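Local coordinates for protein computational Design of Enzyme (Synthetic construct, PDB 3TP4) that is a computationally designed enzyme on a glycosyl hydrolase family 26 TIM-barrel scaffold, probably meant to display an activated serine in a catalytic triad, at residues W299-L304 / F343-A348; N58-F63 / T352-E357; G244-D249 / F280-V285. One frame throughout, in Å; residues are numbered along the deposited sequence.

From the N terminus, the chain first meets interaction 2 at the end of helix 55-60, but that contact is completed only by residues 352-357, so it closes a loop of nearly 290 residues. Both other contacts are nested inside it. Interaction 3 closes first, pairing neighbouring barrel strands that helix 254-274 connects; interaction 1 then joins helices 299-308 and 340-348, in series with it. Trp299 ties these two together, its NE1 hydrogen-bonded to Asp249 OD2. Interactions 1 and 2 also touch: Tyr346 O probably bonds to Thr352 OG1, and Ala347 packs on Phe354. Interactions 2 and 3 stay about 8 Å apart at their nearest atoms, yet both reach the same parallel sheet.

Interaction 1: W299-L304 / F343-A348; sequences WFTKVL and FQAYAA
Phe300 CB packs against Tyr346 CB at 3.7 Å, where its side chain starts out toward helix 340-348. Beyond that the ring turns past helix 340-348, CG anti to the carbonyl carbon (chi1 -66°), and all six ring carbons lie near one atom, Phe343 CD1, which sits over the ring centre 3.7 Å above its plane. This is a T-shaped stack, with the edge of Phe343 directed into the face of Phe300 and the planes 74° apart. Trp299 CE3 covers the opposite face, toward the rim. In a second edge-to-face pair Phe300 gives the edge, directed at the face of Tyr346, centroids 5.9 Å apart. The three rings form an aromatic cluster between two helices on the outside of the TIM barrel; the axes of segments 299-304 and 343-348 run at 35° and come within 8.1 Å. Phe283 of strand 282-285 touches both Phe300 and Tyr346. One turn on, Leu304 CB lies 4.0 Å from Tyr346 CD2, the two side chains crossing at about a right angle. On the more exposed flank, Thr301 CG2 packs on Ala345 CB at 3.8 Å, while its OG1 bonds to Asp342.

Interaction 2: N58-F63 / T352-E357; sequences NVTGDF and TLFASE
Asp62 swings its carboxylate across to Ser356 because CG stands anti to the backbone N (chi1 -157°), while Ser356 carries OG between its backbone N and carbonyl carbon, on the side facing that carboxylate. The two groups meet at a single oxygen. Asp62 OD2 accepts from Ser356 N at 2.9 Å with its syn lone pair, and Ser356 OG donates to the same Asp62 OD2 at 2.6 Å, coming in from above the carboxylate plane, 42° out of it. Backbone and hydroxyl of one residue thus grip one oxygen from two directions. Beside this pair, Ala355 N gives a nearly straight 2.9 Å bond to Phe63 O, its donor lying above the carbonyl plane. Ala355 CB and Phe63 CB pack alongside at 3.9 Å, and both side chains also touch Ile104 of helix 87-104. Phe354 packs against the same carbonyl: its CB lies 3.3 Å from Phe63 O, which sits at the edge of its ring. At the end of helix 55-60, Thr60 forms an ST turn, Asp62 N donating to Thr60 OG1, which also bonds to Val56. Gly61 leaves the helix with positive phi, and the chain then extends toward residues 352-357. The arrangement ties the exit of one barrel helix to the 3-10 turn that follows the short parallel strand 352-353. Glu357 folds back within that turn, its OE1 accepting from Phe354 N at 2.8 Å. This brings a second carboxylate near Asp62, with Asp62 OD2 and Glu357 OE1 4.7 Å apart; the likeness of charge may raise the proton affinity of both somewhat, whereas the two donors of Ser356 would probably keep Asp62 ionised.

Interaction 3: G244-D249 / F280-V285; sequences GLDTYD and FTRFGV
Phe280 brings its ring edge up to the neighbouring strand, where CD1 lies 3.4 Å from Leu245 O and CE1 packs near Thr247 CB. Thr281 OG1 is held twice: it accepts from Leu245 N and donates to Asp246 OD1 at 2.8 Å, meeting the carboxylate from above its plane. The torsion that sets OG1 between the backbone N and carbonyl carbon (chi1 42°) turns it toward both. Arg282 then bridges by backbone, its N donating to Leu245 O and its O accepting from Thr247 N at 2.9 Å. Such pairing belongs to adjacent parallel strands of the TIM barrel, linked here by helix 254-274 in a beta-alpha-beta crossover. The Arg282 chain bends at chi3, and its guanidinium, turned 70° from the Asp246 carboxylate, reaches that acid by water: water 1 accepts from NH1 and donates weakly to Asp246 OD2, an oxygen also salt-bridged to Arg171. Water 2 links Arg282 NE with Tyr248 OH, lying in the plane of both flat groups. Phe283 points to the other face of the sheet, against Trp299 and Phe300 of helix 299-308. Gly284 CA lies over one face of the Tyr248 ring, 3.9 Å from its centroid and only 7° off the normal, a CH-pi contact. Gly284 O accepts from Asp249 N at 3.1 Å, nearly along the C=O axis. Val285 CA makes a CA-H...O contact with Asp249 O.

Interaction 1: W299-L304 / F343-A348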
loop_
_atom_site.group_PDB
_atom_site.type_symbol
_atom_site.label_atom_id
_atom_site.label_comp_id
_atom_site.label_asym_id
_atom_site.label_seq_id
_atom_site.Cartn_x
_atom_site.Cartn_y
_atom_site.Cartn_z
ATOM N N TRP A 299 3.578 -8.624 25.524
ATOM C CA TRP A 299 3.639 -8.893 24.093
ATOM C C TRP A 299 4.327 -7.748 23.339
ATOM O O TRP A 299 5.200 -7.985 22.520
ATOM C CB TRP A 299 2.237 -9.132 23.547
ATOM C CG TRP A 299 2.235 -9.575 22.120
ATOM C CD1 TRP A 299 2.292 -10.865 21.658
ATOM C CD2 TRP A 299 2.185 -8.735 20.967
ATOM N NE1 TRP A 299 2.272 -10.873 20.281
ATOM C CE2 TRP A 299 2.199 -9.578 19.833
ATOM C CE3 TRP A 299 2.111 -7.348 20.780
ATOM C CZ2 TRP A 299 2.158 -9.082 18.531
ATOM C CZ3 TRP A 299 2.072 -6.852 19.471
ATOM C CH2 TRP A 299 2.093 -7.721 18.371
ATOM N N PHE A 300 3.955 -6.503 23.644
ATOM C CA PHE A 300 4.547 -5.359 22.949
ATOM C C PHE A 300 6.059 -5.233 23.161
ATOM O O PHE A 300 6.818 -5.106 22.204
ATOM C CB PHE A 300 3.840 -4.056 23.324
ATOM C CG PHE A 300 2.406 -3.986 22.862
ATOM C CD1 PHE A 300 2.104 -3.731 21.523
ATOM C CD2 PHE A 300 1.368 -4.169 23.760
ATOM C CE1 PHE A 300 0.787 -3.657 21.090
ATOM C CE2 PHE A 300 0.042 -4.090 23.342
ATOM C CZ PHE A 300 -0.254 -3.846 22.003
ATOM N N THR A 301 6.505 -5.256 24.411
ATOM C CA THR A 301 7.942 -5.152 24.666
ATOM C C THR A 301 8.718 -6.380 24.193
ATOM O O THR A 301 9.873 -6.270 23.818
ATOM C CB THR A 301 8.255 -4.883 26.148
ATOM O OG1 THR A 301 7.675 -5.914 26.951
ATOM C CG2 THR A 301 7.704 -3.509 26.572
ATOM N N LYS A 302 8.090 -7.550 24.216
ATOM C CA LYS A 302 8.739 -8.740 23.666
ATOM C C LYS A 302 8.935 -8.632 22.149
ATOM O O LYS A 302 10.007 -8.971 21.617
ATOM C CB LYS A 302 7.941 -9.998 24.012
ATOM C CG LYS A 302 8.033 -10.389 25.468
ATOM C CD LYS A 302 7.077 -11.526 25.795
ATOM C CE LYS A 302 7.357 -12.745 24.931
ATOM N NZ LYS A 302 6.665 -13.959 25.454
ATOM N N VAL A 303 7.903 -8.162 21.452
ATOM C CA VAL A 303 8.010 -7.945 20.008
ATOM C C VAL A 303 9.103 -6.927 19.697
ATOM O O VAL A 303 9.996 -7.188 18.900
ATOM C CB VAL A 303 6.666 -7.481 19.399
ATOM C CG1 VAL A 303 6.900 -6.831 18.035
ATOM C CG2 VAL A 303 5.719 -8.668 19.268
ATOM N N LEU A 304 9.042 -5.776 20.364
ATOM C CA LEU A 304 10.043 -4.734 20.174
ATOM C C LEU A 304 11.466 -5.214 20.488
ATOM O O LEU A 304 12.396 -4.890 19.762
ATOM C CB LEU A 304 9.706 -3.501 21.024
ATOM C CG LEU A 304 10.655 -2.315 20.850
ATOM C CD1 LEU A 304 10.508 -1.818 19.437
ATOM C CD2 LEU A 304 10.393 -1.160 21.876
ATOM N N PHE A 343 2.268 -1.748 27.058
ATOM C CA PHE A 343 2.229 -0.848 25.915
ATOM C C PHE A 343 2.875 0.492 26.269
ATOM O O PHE A 343 3.638 1.048 25.481
ATOM C CB PHE A 343 0.807 -0.648 25.369
ATOM C CG PHE A 343 0.765 0.243 24.160
ATOM C CD1 PHE A 343 1.134 -0.240 22.917
ATOM C CD2 PHE A 343 0.409 1.577 24.277
ATOM C CE1 PHE A 343 1.122 0.577 21.809
ATOM C CE2 PHE A 343 0.401 2.402 23.173
ATOM C CZ PHE A 343 0.757 1.902 21.939
ATOM N N GLN A 344 2.588 0.999 27.460
ATOM C CA GLN A 344 3.246 2.213 27.937
ATOM C C GLN A 344 4.767 2.060 27.915
ATOM O O GLN A 344 5.478 2.999 27.566
ATOM C CB GLN A 344 2.769 2.567 29.355
ATOM C CG GLN A 344 1.360 3.137 29.359
ATOM C CD GLN A 344 0.749 3.219 30.730
ATOM O OE1 GLN A 344 0.959 2.349 31.579
ATOM N NE2 GLN A 344 -0.035 4.268 30.955
ATOM N N ALA A 345 5.260 0.879 28.289
ATOM C CA ALA A 345 6.703 0.627 28.302
ATOM C C ALA A 345 7.237 0.568 26.875
ATOM O O ALA A 345 8.304 1.104 26.560
ATOM C CB ALA A 345 7.012 -0.677 29.055
ATOM N N TYR A 346 6.493 -0.115 26.017
ATOM C CA TYR A 346 6.774 -0.111 24.595
ATOM C C TYR A 346 6.907 1.321 24.067
ATOM O O TYR A 346 7.846 1.634 23.338
ATOM C CB TYR A 346 5.657 -0.847 23.860
ATOM C CG TYR A 346 5.648 -0.622 22.373
ATOM C CD1 TYR A 346 4.925 0.425 21.816
ATOM C CD2 TYR A 346 6.356 -1.460 21.522
ATOM C CE1 TYR A 346 4.928 0.640 20.460
ATOM C CE2 TYR A 346 6.344 -1.269 20.165
ATOM C CZ TYR A 346 5.635 -0.216 19.635
ATOM O OH TYR A 346 5.636 -0.010 18.270
ATOM N N ALA A 347 5.953 2.178 24.434
ATOM C CA ALA A 347 5.940 3.571 23.989
ATOM C C ALA A 347 7.090 4.410 24.546
ATOM O O ALA A 347 7.607 5.286 23.850
ATOM C CB ALA A 347 4.581 4.242 24.314
ATOM N N ALA A 348 7.473 4.158 25.798
ATOM C CA ALA A 348 8.566 4.901 26.429
ATOM C C ALA A 348 9.942 4.473 25.913
ATOM O O ALA A 348 10.912 5.210 26.028
ATOM C CB ALA A 348 8.498 4.754 27.952
#

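Interaction 2: N58-F63 / T352-E357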
loop_
_atom_site.group_PDB
_atom_site.type_symbol
_atom_site.label_atom_id
_atom_site.label_comp_id
_atom_site.label_asym_id
_atom_site.label_seq_id
_atom_site.Cartn_x
_atom_site.Cartn_y
_atom_site.Cartn_z
ATOM N N ASN A 58 -3.730 9.730 25.137
ATOM C CA ASN A 58 -4.173 9.617 26.533
ATOM C C ASN A 58 -3.387 8.581 27.328
ATOM O O ASN A 58 -3.117 8.778 28.509
ATOM C CB ASN A 58 -5.678 9.344 26.640
ATOM C CG ASN A 58 -6.519 10.490 26.086
ATOM O OD1 ASN A 58 -6.029 11.603 25.912
ATOM N ND2 ASN A 58 -7.783 10.215 25.796
ATOM N N VAL A 59 -3.019 7.475 26.689
ATOM C CA VAL A 59 -2.304 6.423 27.413
ATOM C C VAL A 59 -0.787 6.623 27.471
ATOM O O VAL A 59 -0.163 6.236 28.449
ATOM C CB VAL A 59 -2.619 5.016 26.865
ATOM C CG1 VAL A 59 -4.120 4.769 26.890
ATOM C CG2 VAL A 59 -2.084 4.859 25.476
ATOM N N THR A 60 -0.193 7.210 26.432
ATOM C CA THR A 60 1.270 7.340 26.384
ATOM C C THR A 60 1.788 8.759 26.600
ATOM O O THR A 60 2.948 8.941 26.926
ATOM C CB THR A 60 1.853 6.849 25.037
ATOM O OG1 THR A 60 1.591 7.824 24.024
ATOM C CG2 THR A 60 1.240 5.521 24.639
ATOM N N GLY A 61 0.945 9.762 26.384
ATOM C CA GLY A 61 1.395 11.136 26.509
ATOM C C GLY A 61 1.770 11.762 25.171
ATOM O O GLY A 61 2.056 12.959 25.114
ATOM N N ASP A 62 1.766 10.963 24.100
ATOM C CA ASP A 62 2.019 11.476 22.743
ATOM C C ASP A 62 1.135 10.806 21.681
ATOM O O ASP A 62 0.660 9.689 21.862
ATOM C CB ASP A 62 3.493 11.299 22.363
ATOM C CG ASP A 62 3.950 12.274 21.274
ATOM O OD1 ASP A 62 3.110 13.021 20.733
ATOM O OD2 ASP A 62 5.159 12.286 20.956
ATOM N N PHE A 63 0.917 11.497 20.568
ATOM C CA PHE A 63 0.208 10.902 19.447
ATOM C C PHE A 63 1.171 9.971 18.727
ATOM O O PHE A 63 2.380 10.101 18.889
ATOM C CB PHE A 63 -0.284 11.985 18.495
ATOM C CG PHE A 63 -1.350 12.869 19.076
ATOM C CD1 PHE A 63 -1.015 14.007 19.793
ATOM C CD2 PHE A 63 -2.689 12.569 18.896
ATOM C CE1 PHE A 63 -2.007 14.835 20.324
ATOM C CE2 PHE A 63 -3.689 13.392 19.437
ATOM C CZ PHE A 63 -3.348 14.519 20.140
ATOM N N THR A 352 11.143 3.387 19.854
ATOM C CA THR A 352 9.860 3.711 19.217
ATOM C C THR A 352 9.624 5.209 19.114
ATOM O O THR A 352 9.754 5.923 20.104
ATOM C CB THR A 352 8.660 3.080 19.966
ATOM O OG1 THR A 352 8.693 3.488 21.344
ATOM C CG2 THR A 352 8.722 1.541 19.865
ATOM N N LEU A 353 9.259 5.681 17.922
ATOM C CA LEU A 353 9.076 7.114 17.716
ATOM C C LEU A 353 7.609 7.486 17.650
ATOM O O LEU A 353 6.807 6.818 16.995
ATOM C CB LEU A 353 9.797 7.600 16.458
ATOM C CG LEU A 353 11.315 7.371 16.461
ATOM C CD1 LEU A 353 11.943 7.785 15.137
ATOM C CD2 LEU A 353 11.958 8.118 17.609
ATOM N N PHE A 354 7.271 8.561 18.348
ATOM C CA PHE A 354 5.920 9.093 18.327
ATOM C C PHE A 354 5.939 10.489 17.696
ATOM O O PHE A 354 7.004 10.984 17.317
ATOM C CB PHE A 354 5.344 9.070 19.744
ATOM C CG PHE A 354 4.971 7.686 20.204
ATOM C CD1 PHE A 354 5.949 6.703 20.358
ATOM C CD2 PHE A 354 3.646 7.357 20.450
ATOM C CE1 PHE A 354 5.617 5.422 20.759
ATOM C CE2 PHE A 354 3.301 6.079 20.847
ATOM C CZ PHE A 354 4.288 5.102 20.999
ATOM N N ALA A 355 4.768 11.106 17.571
ATOM C CA ALA A 355 4.616 12.372 16.849
ATOM C C ALA A 355 5.642 13.447 17.193
ATOM O O ALA A 355 6.228 14.056 16.292
ATOM C CB ALA A 355 3.221 12.923 17.041
ATOM N N SER A 356 5.836 13.712 18.482
ATOM C CA SER A 356 6.755 14.779 18.864
ATOM C C SER A 356 8.212 14.422 18.556
ATOM O O SER A 356 9.093 15.270 18.640
ATOM C CB SER A 356 6.590 15.159 20.341
ATOM O OG SER A 356 6.993 14.094 21.178
ATOM N N GLU A 357 8.474 13.174 18.186
ATOM C CA GLU A 357 9.837 12.801 17.829
ATOM C C GLU A 357 10.093 12.799 16.321
ATOM O O GLU A 357 11.193 12.486 15.877
ATOM C CB GLU A 357 10.216 11.453 18.447
ATOM C CG GLU A 357 10.367 11.528 19.971
ATOM C CD GLU A 357 10.036 10.224 20.653
ATOM O OE1 GLU A 357 9.018 9.601 20.288
ATOM O OE2 GLU A 357 10.807 9.811 21.544
#

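Interaction 3: G244-D249 / F280-V285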
loop_
_atom_site.group_PDB
_atom_site.type_symbol
_atom_site.label_atom_id
_atom_site.label_comp_id
_atom_site.label_asym_id
_atom_site.label_seq_id
_atom_site.Cartn_x
_atom_site.Cartn_y
_atom_site.Cartn_z
ATOM N N GLY A 244 6.137 -3.849 2.532
ATOM C CA GLY A 244 5.509 -4.080 3.824
ATOM C C GLY A 244 5.444 -5.520 4.309
ATOM O O GLY A 244 5.977 -6.433 3.683
ATOM N N LEU A 245 4.776 -5.702 5.444
ATOM C CA LEU A 245 4.631 -6.996 6.096
ATOM C C LEU A 245 3.533 -6.842 7.128
ATOM O O LEU A 245 3.553 -5.893 7.920
ATOM C CB LEU A 245 5.918 -7.386 6.832
ATOM C CG LEU A 245 5.913 -8.788 7.446
ATOM C CD1 LEU A 245 6.195 -9.836 6.353
ATOM C CD2 LEU A 245 6.962 -8.895 8.569
ATOM N N ASP A 246 2.588 -7.776 7.129
ATOM C CA ASP A 246 1.443 -7.721 8.035
ATOM C C ASP A 246 1.387 -8.994 8.870
ATOM O O ASP A 246 1.205 -10.086 8.329
ATOM C CB ASP A 246 0.144 -7.574 7.236
ATOM C CG ASP A 246 0.188 -6.408 6.263
ATOM O OD1 ASP A 246 0.604 -5.301 6.660
ATOM O OD2 ASP A 246 -0.175 -6.603 5.090
ATOM N N THR A 247 1.540 -8.852 10.182
ATOM C CA THR A 247 1.584 -10.008 11.061
ATOM C C THR A 247 0.935 -9.717 12.403
ATOM O O THR A 247 1.403 -8.853 13.157
ATOM C CB THR A 247 3.035 -10.453 11.324
ATOM O OG1 THR A 247 3.652 -10.798 10.083
ATOM C CG2 THR A 247 3.059 -11.661 12.240
ATOM N N TYR A 248 -0.150 -10.429 12.691
ATOM C CA TYR A 248 -0.781 -10.374 14.001
ATOM C C TYR A 248 -0.524 -11.703 14.702
ATOM O O TYR A 248 -0.438 -12.738 14.052
ATOM C CB TYR A 248 -2.281 -10.111 13.879
ATOM C CG TYR A 248 -2.644 -8.654 13.688
ATOM C CD1 TYR A 248 -1.796 -7.780 13.020
ATOM C CD2 TYR A 248 -3.830 -8.146 14.194
ATOM C CE1 TYR A 248 -2.132 -6.433 12.857
ATOM C CE2 TYR A 248 -4.171 -6.809 14.030
ATOM C CZ TYR A 248 -3.317 -5.958 13.361
ATOM O OH TYR A 248 -3.656 -4.626 13.212
ATOM N N ASP A 249 -0.372 -11.666 16.022
ATOM C CA ASP A 249 -0.139 -12.881 16.803
ATOM C C ASP A 249 -0.716 -12.694 18.194
ATOM O O ASP A 249 -0.742 -11.572 18.714
ATOM C CB ASP A 249 1.361 -13.204 16.884
ATOM C CG ASP A 249 1.719 -14.085 18.096
ATOM O OD1 ASP A 249 1.706 -15.333 17.980
ATOM O OD2 ASP A 249 2.036 -13.520 19.167
ATOM N N PHE A 280 7.236 -2.365 8.758
ATOM C CA PHE A 280 6.382 -3.393 9.363
ATOM C C PHE A 280 4.934 -2.867 9.301
ATOM O O PHE A 280 4.362 -2.444 10.308
ATOM C CB PHE A 280 6.843 -3.626 10.814
ATOM C CG PHE A 280 6.221 -4.830 11.502
ATOM C CD1 PHE A 280 5.260 -5.618 10.871
ATOM C CD2 PHE A 280 6.594 -5.151 12.809
ATOM C CE1 PHE A 280 4.677 -6.722 11.537
ATOM C CE2 PHE A 280 6.025 -6.239 13.483
ATOM C CZ PHE A 280 5.072 -7.028 12.854
ATOM N N THR A 281 4.351 -2.882 8.106
ATOM C CA THR A 281 3.127 -2.119 7.843
ATOM C C THR A 281 1.989 -2.401 8.808
ATOM O O THR A 281 1.260 -1.490 9.188
ATOM C CB THR A 281 2.640 -2.263 6.371
ATOM O OG1 THR A 281 2.753 -3.630 5.942
ATOM C CG2 THR A 281 3.472 -1.362 5.463
ATOM N N ARG A 282 1.823 -3.653 9.204
ATOM C CA ARG A 282 0.777 -3.975 10.158
ATOM C C ARG A 282 1.243 -4.960 11.210
ATOM O O ARG A 282 1.810 -6.013 10.889
ATOM C CB ARG A 282 -0.453 -4.527 9.435
ATOM C CG ARG A 282 -1.142 -3.523 8.546
ATOM C CD ARG A 282 -2.409 -4.131 7.952
ATOM N NE ARG A 282 -3.532 -4.083 8.891
ATOM C CZ ARG A 282 -4.769 -4.468 8.581
ATOM N NH1 ARG A 282 -5.035 -4.939 7.364
ATOM N NH2 ARG A 282 -5.740 -4.381 9.476
ATOM N N PHE A 283 1.004 -4.607 12.467
ATOM C CA PHE A 283 1.325 -5.484 13.581
ATOM C C PHE A 283 0.256 -5.348 14.652
ATOM O O PHE A 283 -0.402 -4.310 14.754
ATOM C CB PHE A 283 2.708 -5.153 14.158
ATOM C CG PHE A 283 2.693 -4.103 15.250
ATOM C CD1 PHE A 283 2.565 -2.754 14.942
ATOM C CD2 PHE A 283 2.825 -4.468 16.581
ATOM C CE1 PHE A 283 2.582 -1.788 15.942
ATOM C CE2 PHE A 283 2.826 -3.509 17.592
ATOM C CZ PHE A 283 2.705 -2.165 17.273
ATOM N N GLY A 284 0.096 -6.383 15.471
ATOM C CA GLY A 284 -0.843 -6.299 16.581
ATOM C C GLY A 284 -1.140 -7.651 17.210
ATOM O O GLY A 284 -0.728 -8.685 16.689
ATOM N N VAL A 285 -1.834 -7.637 18.344
ATOM C CA VAL A 285 -2.309 -8.872 18.962
ATOM C C VAL A 285 -3.519 -9.392 18.176
ATOM O O VAL A 285 -4.470 -8.652 17.947
ATOM C CB VAL A 285 -2.728 -8.641 20.424
ATOM C CG1 VAL A 285 -3.373 -9.898 21.001
ATOM C CG2 VAL A 285 -1.518 -8.211 21.274
HETATM O O HOH W 1 -3.362 -5.812 5.380
HETATM O O HOH W 2 -2.495 -2.838 11.756
HETATM O O HOH W 3 -6.507 -4.569 12.449
#